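Local coordinates for protein putative phosphohistidine phosphatase, SixA (Nakamurella multipartita, PDB 4HBZ) that probably acts as a histidine-type phosphatase that removes phosphate from a phosphorylated substrate, perhaps phosphohistidine in a protein, at residues Q86-D91 and V105-A110; D64-S69 and L116-A121; T21-R26 and G157-L162. One frame throughout, in Å; residues are numbered along the deposited sequence.

From the N terminus, the chain first lays down strand 20-26, whose partner in interaction 3 (21-26 with 157-162) comes back only 131 residues later, so this contact closes the outermost loop. Inside it, interaction 2 (64-69 with 116-121) closes a second loop, and inside that lies interaction 1 (86-91 with 105-110). The three nest and none cross. All reach one mixed sheet: interaction 1 ties its edge strand 86-90 to the loop that follows helix 98-106, interaction 2 pairs two central parallel strands, and interaction 3 adds an antiparallel neighbour. Backbone hydrogen bonds join interaction 1 to 2 (Arg88 N to Val66 O) and 2 to 3 (Val117 N to Val23 O).

Interaction 1 of 3, residues Q86-D91 and V105-A110; sequences QVRYRD and VAAVPA. With ACY (acetic acid), chain B.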
# COMPACT_ATOMS: atom_id res chain seq x y z
N GLN A 86 7.73 -12.79 1.76
CA GLN A 86 6.75 -13.73 1.22
C GLN A 86 5.71 -12.90 0.47
O GLN A 86 5.29 -11.86 0.97
CB GLN A 86 6.14 -14.60 2.30
CG GLN A 86 5.54 -13.91 3.50
CD GLN A 86 4.97 -14.92 4.55
OE1 GLN A 86 3.96 -15.58 4.31
NE2 GLN A 86 5.63 -15.02 5.71
N VAL A 87 5.31 -13.35 -0.72
CA VAL A 87 4.38 -12.60 -1.57
C VAL A 87 3.11 -13.40 -1.78
O VAL A 87 3.17 -14.61 -2.06
CB VAL A 87 4.99 -12.22 -2.92
CG1 VAL A 87 4.01 -11.35 -3.73
CG2 VAL A 87 6.36 -11.60 -2.77
N ARG A 88 1.97 -12.73 -1.61
CA ARG A 88 0.65 -13.27 -1.90
C ARG A 88 0.13 -12.53 -3.12
O ARG A 88 -0.28 -11.37 -3.00
CB ARG A 88 -0.24 -13.05 -0.70
CG ARG A 88 0.27 -13.75 0.59
CD ARG A 88 -0.27 -13.18 1.90
NE ARG A 88 -1.63 -13.56 2.16
CZ ARG A 88 -2.04 -14.56 2.95
NH1 ARG A 88 -3.34 -14.79 3.03
NH2 ARG A 88 -1.20 -15.36 3.60
N TYR A 89 0.17 -13.17 -4.27
CA TYR A 89 -0.34 -12.58 -5.49
C TYR A 89 -1.86 -12.82 -5.52
O TYR A 89 -2.33 -13.95 -5.31
CB TYR A 89 0.31 -13.16 -6.74
CG TYR A 89 1.76 -12.80 -6.86
CD1 TYR A 89 2.15 -11.48 -7.23
CD2 TYR A 89 2.75 -13.73 -6.55
CE1 TYR A 89 3.49 -11.16 -7.32
CE2 TYR A 89 4.08 -13.38 -6.63
CZ TYR A 89 4.42 -12.09 -7.03
OH TYR A 89 5.79 -11.77 -7.11
N ARG A 90 -2.63 -11.80 -5.84
CA ARG A 90 -4.10 -11.87 -5.76
C ARG A 90 -4.75 -11.19 -6.94
O ARG A 90 -4.57 -9.99 -7.15
CB ARG A 90 -4.58 -11.26 -4.47
CG ARG A 90 -4.16 -11.96 -3.20
CD ARG A 90 -4.92 -13.26 -3.05
NE ARG A 90 -4.60 -13.95 -1.78
CZ ARG A 90 -3.62 -14.81 -1.60
NH1 ARG A 90 -2.72 -15.11 -2.56
NH2 ARG A 90 -3.47 -15.36 -0.38
N ASP A 91 -5.58 -11.95 -7.67
CA ASP A 91 -6.47 -11.34 -8.65
C ASP A 91 -7.44 -10.37 -8.02
O ASP A 91 -7.86 -9.39 -8.66
CB ASP A 91 -7.21 -12.44 -9.41
CG ASP A 91 -6.33 -13.18 -10.41
OD1 ASP A 91 -5.42 -12.61 -11.10
OD2 ASP A 91 -6.62 -14.40 -10.59
N VAL A 105 -5.44 -7.98 3.33
CA VAL A 105 -4.51 -7.60 4.42
C VAL A 105 -4.88 -8.33 5.70
O VAL A 105 -4.02 -8.82 6.44
CB VAL A 105 -4.46 -6.09 4.59
CG1 VAL A 105 -3.61 -5.77 5.80
CG2 VAL A 105 -3.88 -5.45 3.33
N ALA A 106 -6.17 -8.46 5.95
CA ALA A 106 -6.61 -9.15 7.16
C ALA A 106 -6.22 -10.59 7.27
O ALA A 106 -6.14 -11.17 8.36
CB ALA A 106 -8.12 -9.08 7.26
N ALA A 107 -5.95 -11.24 6.14
CA ALA A 107 -5.61 -12.63 6.06
C ALA A 107 -4.09 -12.95 6.18
O ALA A 107 -3.73 -14.14 6.20
CB ALA A 107 -6.20 -13.24 4.76
N VAL A 108 -3.23 -11.92 6.21
CA VAL A 108 -1.79 -12.16 6.29
C VAL A 108 -1.44 -12.83 7.63
O VAL A 108 -2.21 -12.78 8.61
CB VAL A 108 -0.94 -10.85 6.15
CG1 VAL A 108 -1.28 -10.20 4.83
CG2 VAL A 108 -1.08 -9.94 7.32
N PRO A 109 -0.28 -13.46 7.69
CA PRO A 109 0.18 -14.03 8.98
C PRO A 109 0.10 -13.00 10.08
O PRO A 109 0.57 -11.89 9.96
CB PRO A 109 1.60 -14.47 8.69
CG PRO A 109 1.55 -14.82 7.22
CD PRO A 109 0.62 -13.83 6.58
N ALA A 110 -0.55 -13.35 11.17
CA ALA A 110 -0.90 -12.40 12.16
C ALA A 110 0.31 -11.75 12.79
O ALA A 110 0.19 -10.61 13.20
CB ALA A 110 -1.71 -13.09 13.26
C ACY B . -0.48 -17.36 -0.82
O ACY B . -0.60 -16.95 -2.01
OXT ACY B . -1.40 -17.26 0.04
CH3 ACY B . 0.81 -18.01 -0.40
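Arg88 of edge strand 86-90 and Val108 of the loop following helix 98-106 mark the nearest approach of the two backbones, yet their CA atoms lie 8.6 Å apart and no hydrogen bond spans the gap. Arg88 does most of the bridging. A bend about its CG-CD bond (chi3 76°) lays the guanidinium against the loop, with Val108 CA over the centre of one face, 4.1 Å from CZ. Ala107 O lies over that same face, 3.3 Å from NH1, but at too poor an angle for a hydrogen bond. Ala107 CB packs against NH1 at 3.7 Å, and Pro109 CD approaches NH2 obliquely at 3.8 Å. Further out, the side chains of Gln86 and Pro109 run alongside one another, pointing opposite ways, OE1 of Gln86 coming 3.9 Å from CG of Pro109. The strand, the helix and strand 114-119 form a beta-alpha-beta crossover that passes over strand 65-69 of the parallel part of the sheet. Val108 takes part from the inner side, where it packs on Val65, Val115 and Trp168. Over the other face of the Arg88 guanidinium lies OXT of an acetate, probably from the crystallisation liquor. Arg90 holds this acetate edge to edge through two nearly straight bonds, NH1 to O at 2.9 Å (177°) and NH2 to OXT at 2.8 Å (178°). NH1 of Arg90 also reaches Tyr89 O from above the carbonyl plane, and its NE makes a salt bridge with Glu104 of helix 98-106, so three groups fix the turn of this guanidinium while Arg88 CB lies over one of its faces. Together with Glu104, the acetate is likely to offset the positive charge that the two arginines bring together at this surface.

Interaction 2 of 3, residues D64-S69 and L116-A121; sequences DVVVCS and LVVGHA
Ser69 and His120 meet just beyond the last paired residues of parallel strands 65-69 and 114-119. From Ser69 CB, which lies 3.8 Å from Val118 O and 3.5 Å from His120 NE2, the side chain runs to OG, placed anti to the backbone N (chi1 171°). There OG forms a hydrogen bond of 2.9 Å with His120 NE2, meeting the imidazole at its edge, in the ring plane; it also accepts a hydrogen bond from Ala71 N. With an alanine here instead of His120, Ser69 OG would probably lose its imidazole partner and a gap would open beside the rings of His27 and Tyr94, which meet this one. Behind the pair, the strands run 9° from parallel: Val67 N binds Leu116 O and Val118 N binds Val67 O, while Ser69 N gives Val118 O a bond of 3.0 Å. On the face carrying Val66, Cys68, Leu116 and Val118, Cys68 SG packs on Val118 CB at 3.9 Å. A histidine just past the end of a central parallel strand, close to His27 and Arg73, is consistent with the phosphate pocket of the histidine phosphatase fold.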
# COMPACT_ATOMS: atom_id res chain seq x y z
N ASP A 64 7.57 -7.92 5.87
CA ASP A 64 7.35 -9.33 6.19
C ASP A 64 6.51 -10.06 5.15
O ASP A 64 6.76 -11.24 4.85
CB ASP A 64 6.72 -9.53 7.56
CG ASP A 64 7.57 -8.95 8.67
OD1 ASP A 64 8.75 -9.41 8.80
OD2 ASP A 64 7.10 -8.01 9.36
N VAL A 65 5.51 -9.36 4.63
CA VAL A 65 4.51 -9.95 3.73
C VAL A 65 4.11 -8.90 2.69
O VAL A 65 3.93 -7.73 3.03
CB VAL A 65 3.25 -10.38 4.53
CG1 VAL A 65 2.18 -10.93 3.63
CG2 VAL A 65 3.64 -11.39 5.61
N VAL A 66 4.00 -9.33 1.43
CA VAL A 66 3.53 -8.45 0.37
C VAL A 66 2.23 -9.09 -0.14
O VAL A 66 2.14 -10.33 -0.30
CB VAL A 66 4.51 -8.39 -0.80
CG1 VAL A 66 4.02 -7.43 -1.87
CG2 VAL A 66 5.86 -7.93 -0.29
N VAL A 67 1.23 -8.23 -0.34
CA VAL A 67 -0.01 -8.60 -1.08
C VAL A 67 0.06 -7.80 -2.38
O VAL A 67 0.15 -6.54 -2.36
CB VAL A 67 -1.30 -8.32 -0.30
CG1 VAL A 67 -2.46 -8.98 -1.01
CG2 VAL A 67 -1.19 -8.79 1.17
N CYS A 68 0.02 -8.49 -3.53
CA CYS A 68 0.30 -7.86 -4.80
C CYS A 68 -0.71 -8.25 -5.87
O CYS A 68 -1.00 -9.42 -6.03
CB CYS A 68 1.70 -8.27 -5.25
SG CYS A 68 2.36 -7.41 -6.71
N SER A 69 -1.23 -7.27 -6.60
CA SER A 69 -2.02 -7.56 -7.79
C SER A 69 -1.24 -8.43 -8.78
O SER A 69 -0.03 -8.31 -8.94
CB SER A 69 -2.38 -6.24 -8.47
OG SER A 69 -2.95 -6.45 -9.73
N LEU A 116 3.32 -4.80 2.93
CA LEU A 116 3.28 -3.98 1.74
C LEU A 116 2.15 -4.47 0.83
O LEU A 116 2.08 -5.67 0.55
CB LEU A 116 4.62 -4.13 1.02
CG LEU A 116 4.71 -3.48 -0.38
CD1 LEU A 116 4.48 -1.96 -0.35
CD2 LEU A 116 6.06 -3.79 -1.06
N VAL A 117 1.37 -3.55 0.33
CA VAL A 117 0.33 -3.81 -0.66
C VAL A 117 0.70 -3.11 -1.95
O VAL A 117 0.96 -1.92 -1.91
CB VAL A 117 -1.05 -3.31 -0.19
CG1 VAL A 117 -2.15 -3.56 -1.22
CG2 VAL A 117 -1.42 -3.93 1.17
N VAL A 118 0.76 -3.82 -3.08
CA VAL A 118 1.06 -3.22 -4.37
C VAL A 118 -0.17 -3.41 -5.26
O VAL A 118 -0.54 -4.52 -5.63
CB VAL A 118 2.32 -3.85 -5.00
CG1 VAL A 118 2.69 -3.08 -6.27
CG2 VAL A 118 3.52 -3.83 -4.01
N GLY A 119 -0.82 -2.30 -5.52
CA GLY A 119 -2.04 -2.35 -6.30
C GLY A 119 -2.25 -1.16 -7.20
O GLY A 119 -1.32 -0.55 -7.71
N HIS A 120 -3.53 -0.84 -7.43
CA HIS A 120 -3.94 0.12 -8.44
C HIS A 120 -4.75 1.27 -7.82
O HIS A 120 -5.48 1.06 -6.84
CB HIS A 120 -4.88 -0.57 -9.46
CG HIS A 120 -4.30 -1.80 -10.10
ND1 HIS A 120 -3.63 -1.74 -11.30
CD2 HIS A 120 -4.19 -3.08 -9.66
CE1 HIS A 120 -3.16 -2.95 -11.59
NE2 HIS A 120 -3.50 -3.78 -10.62
N ALA A 121 -4.66 2.45 -8.39
CA ALA A 121 -5.60 3.50 -8.15
C ALA A 121 -6.89 3.23 -8.91
O ALA A 121 -6.84 2.60 -9.94
CB ALA A 121 -5.05 4.83 -8.55

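Interaction 3 of 3, residues T21-R26 and G157-L162; sequences TLVLMR and GTFAVL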
# COMPACT_ATOMS: atom_id res chain seq x y z
N THR A 21 3.02 -1.74 10.76
CA THR A 21 3.27 -0.79 9.67
C THR A 21 2.70 -1.33 8.38
O THR A 21 3.00 -2.46 7.99
CB THR A 21 4.76 -0.55 9.48
OG1 THR A 21 5.34 -0.02 10.72
CG2 THR A 21 5.05 0.36 8.35
N LEU A 22 1.86 -0.53 7.77
CA LEU A 22 1.24 -0.84 6.51
C LEU A 22 1.69 0.10 5.42
O LEU A 22 1.67 1.32 5.61
CB LEU A 22 -0.28 -0.71 6.64
CG LEU A 22 -1.10 -0.97 5.40
CD1 LEU A 22 -0.96 -2.40 4.94
CD2 LEU A 22 -2.59 -0.64 5.63
N VAL A 23 2.16 -0.43 4.30
CA VAL A 23 2.60 0.38 3.17
C VAL A 23 1.63 0.10 2.02
O VAL A 23 1.47 -1.08 1.62
CB VAL A 23 4.03 0.05 2.72
CG1 VAL A 23 4.41 1.00 1.59
CG2 VAL A 23 4.98 0.22 3.89
N LEU A 24 0.96 1.13 1.55
CA LEU A 24 0.03 1.05 0.46
C LEU A 24 0.64 1.70 -0.77
O LEU A 24 0.84 2.91 -0.76
CB LEU A 24 -1.30 1.70 0.81
CG LEU A 24 -2.12 1.15 1.95
CD1 LEU A 24 -3.35 1.97 2.19
CD2 LEU A 24 -2.41 -0.33 1.69
N MSE A 25 0.96 0.93 -1.81
CA MSE A 25 1.68 1.41 -2.98
C MSE A 25 0.84 1.28 -4.20
O MSE A 25 0.30 0.20 -4.49
CB MSE A 25 2.99 0.62 -3.12
CG MSE A 25 3.81 1.20 -4.27
SE MSE A 25 5.62 0.44 -4.23
CE MSE A 25 6.39 1.61 -5.65
N ARG A 26 0.84 2.33 -5.00
CA ARG A 26 0.32 2.26 -6.37
C ARG A 26 1.47 1.88 -7.31
O ARG A 26 2.57 2.45 -7.21
CB ARG A 26 -0.28 3.62 -6.78
CG ARG A 26 -0.79 3.63 -8.21
CD ARG A 26 -1.30 5.00 -8.58
NE ARG A 26 -1.83 5.01 -9.94
CZ ARG A 26 -2.32 6.11 -10.53
NH1 ARG A 26 -2.38 7.25 -9.90
NH2 ARG A 26 -2.85 6.00 -11.75
N GLY A 157 3.41 4.96 -8.64
CA GLY A 157 4.65 4.80 -7.90
C GLY A 157 4.63 5.34 -6.49
O GLY A 157 5.54 5.09 -5.70
N THR A 158 3.57 6.10 -6.16
CA THR A 158 3.43 6.65 -4.79
C THR A 158 3.15 5.58 -3.78
O THR A 158 2.51 4.59 -4.08
CB THR A 158 2.27 7.68 -4.77
OG1 THR A 158 2.53 8.70 -5.72
CG2 THR A 158 2.06 8.35 -3.42
N PHE A 159 3.66 5.76 -2.58
CA PHE A 159 3.19 4.92 -1.48
C PHE A 159 2.95 5.73 -0.24
O PHE A 159 3.52 6.78 -0.01
CB PHE A 159 4.16 3.76 -1.19
CG PHE A 159 5.55 4.17 -0.76
CD1 PHE A 159 5.86 4.43 0.57
CD2 PHE A 159 6.55 4.30 -1.74
CE1 PHE A 159 7.15 4.79 0.93
CE2 PHE A 159 7.81 4.68 -1.37
CZ PHE A 159 8.11 4.89 -0.05
N ALA A 160 2.01 5.23 0.56
CA ALA A 160 1.66 5.76 1.89
C ALA A 160 2.07 4.78 2.96
O ALA A 160 1.95 3.54 2.76
CB ALA A 160 0.16 6.00 1.98
N VAL A 161 2.60 5.30 4.04
CA VAL A 161 3.01 4.51 5.18
C VAL A 161 2.07 4.85 6.33
O VAL A 161 1.91 6.03 6.69
CB VAL A 161 4.45 4.82 5.61
CG1 VAL A 161 4.86 3.93 6.81
CG2 VAL A 161 5.42 4.67 4.45
N LEU A 162 1.41 3.82 6.86
CA LEU A 162 0.47 3.96 7.94
C LEU A 162 0.83 3.06 9.10
O LEU A 162 1.55 2.10 8.92
CB LEU A 162 -0.96 3.65 7.47
CG LEU A 162 -1.44 4.42 6.24
CD1 LEU A 162 -1.27 3.60 4.98
CD2 LEU A 162 -2.90 4.85 6.40
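Met25, a selenomethionine here, and Phe159 pack CB to CB at 3.9 Å near the Arg26 end of an antiparallel pairing, strand 20-26 against strand 159-164, inside the mixed sheet of the alpha/beta histidine phosphatase fold. Phe159 takes the first torsion that sets CG between its backbone N and carbonyl carbon (chi1 62°). This carries the ring off the sheet toward helix 43-59, where Trp55, Ala52 and Leu56 meet it. Val23 CG1 touches ring atom CD1 of Phe159 at 3.9 Å, in an oblique approach, and Val161 CG2 of its own strand lies at the ring edge. On the other face of the sheet Leu24 and Leu162 cross at about a right angle, their CD1 atoms 3.8 Å apart, with Leu22 and Ala160 beside them; Val117 packs on Leu22 and Leu24, and Leu178 on Ala160. The backbones between these two apolar layers are stitched in register. Leu22 and Leu162 exchange two hydrogen bonds, Leu24 and Ala160 two more, including Leu24 N to Ala160 O at 2.9 Å. In the non-hydrogen-bonded pairs, Val23 with Val161 and Met25 with Phe159, CA-H groups approach carbonyl oxygens, as where Phe159 CA lies 3.2 Å from Leu24 O. Toward the polar end, the extended Met25 chain brings CE to 3.6 Å from Gly157 O. Arg26 N binds Thr158 O, and the fully extended Arg26 side chain leads away to the backbone oxygen of Phe154, bound by NH1; Thr158 OG1 in turn bonds Ala155 O. Gly157 adopts backbone angles at which a CB would press against the preceding carbonyl oxygen. Beyond the ladder, its N gives Arg26 O a weak hydrogen bond, 3.0 Å long and bent to 132° at the hydrogen.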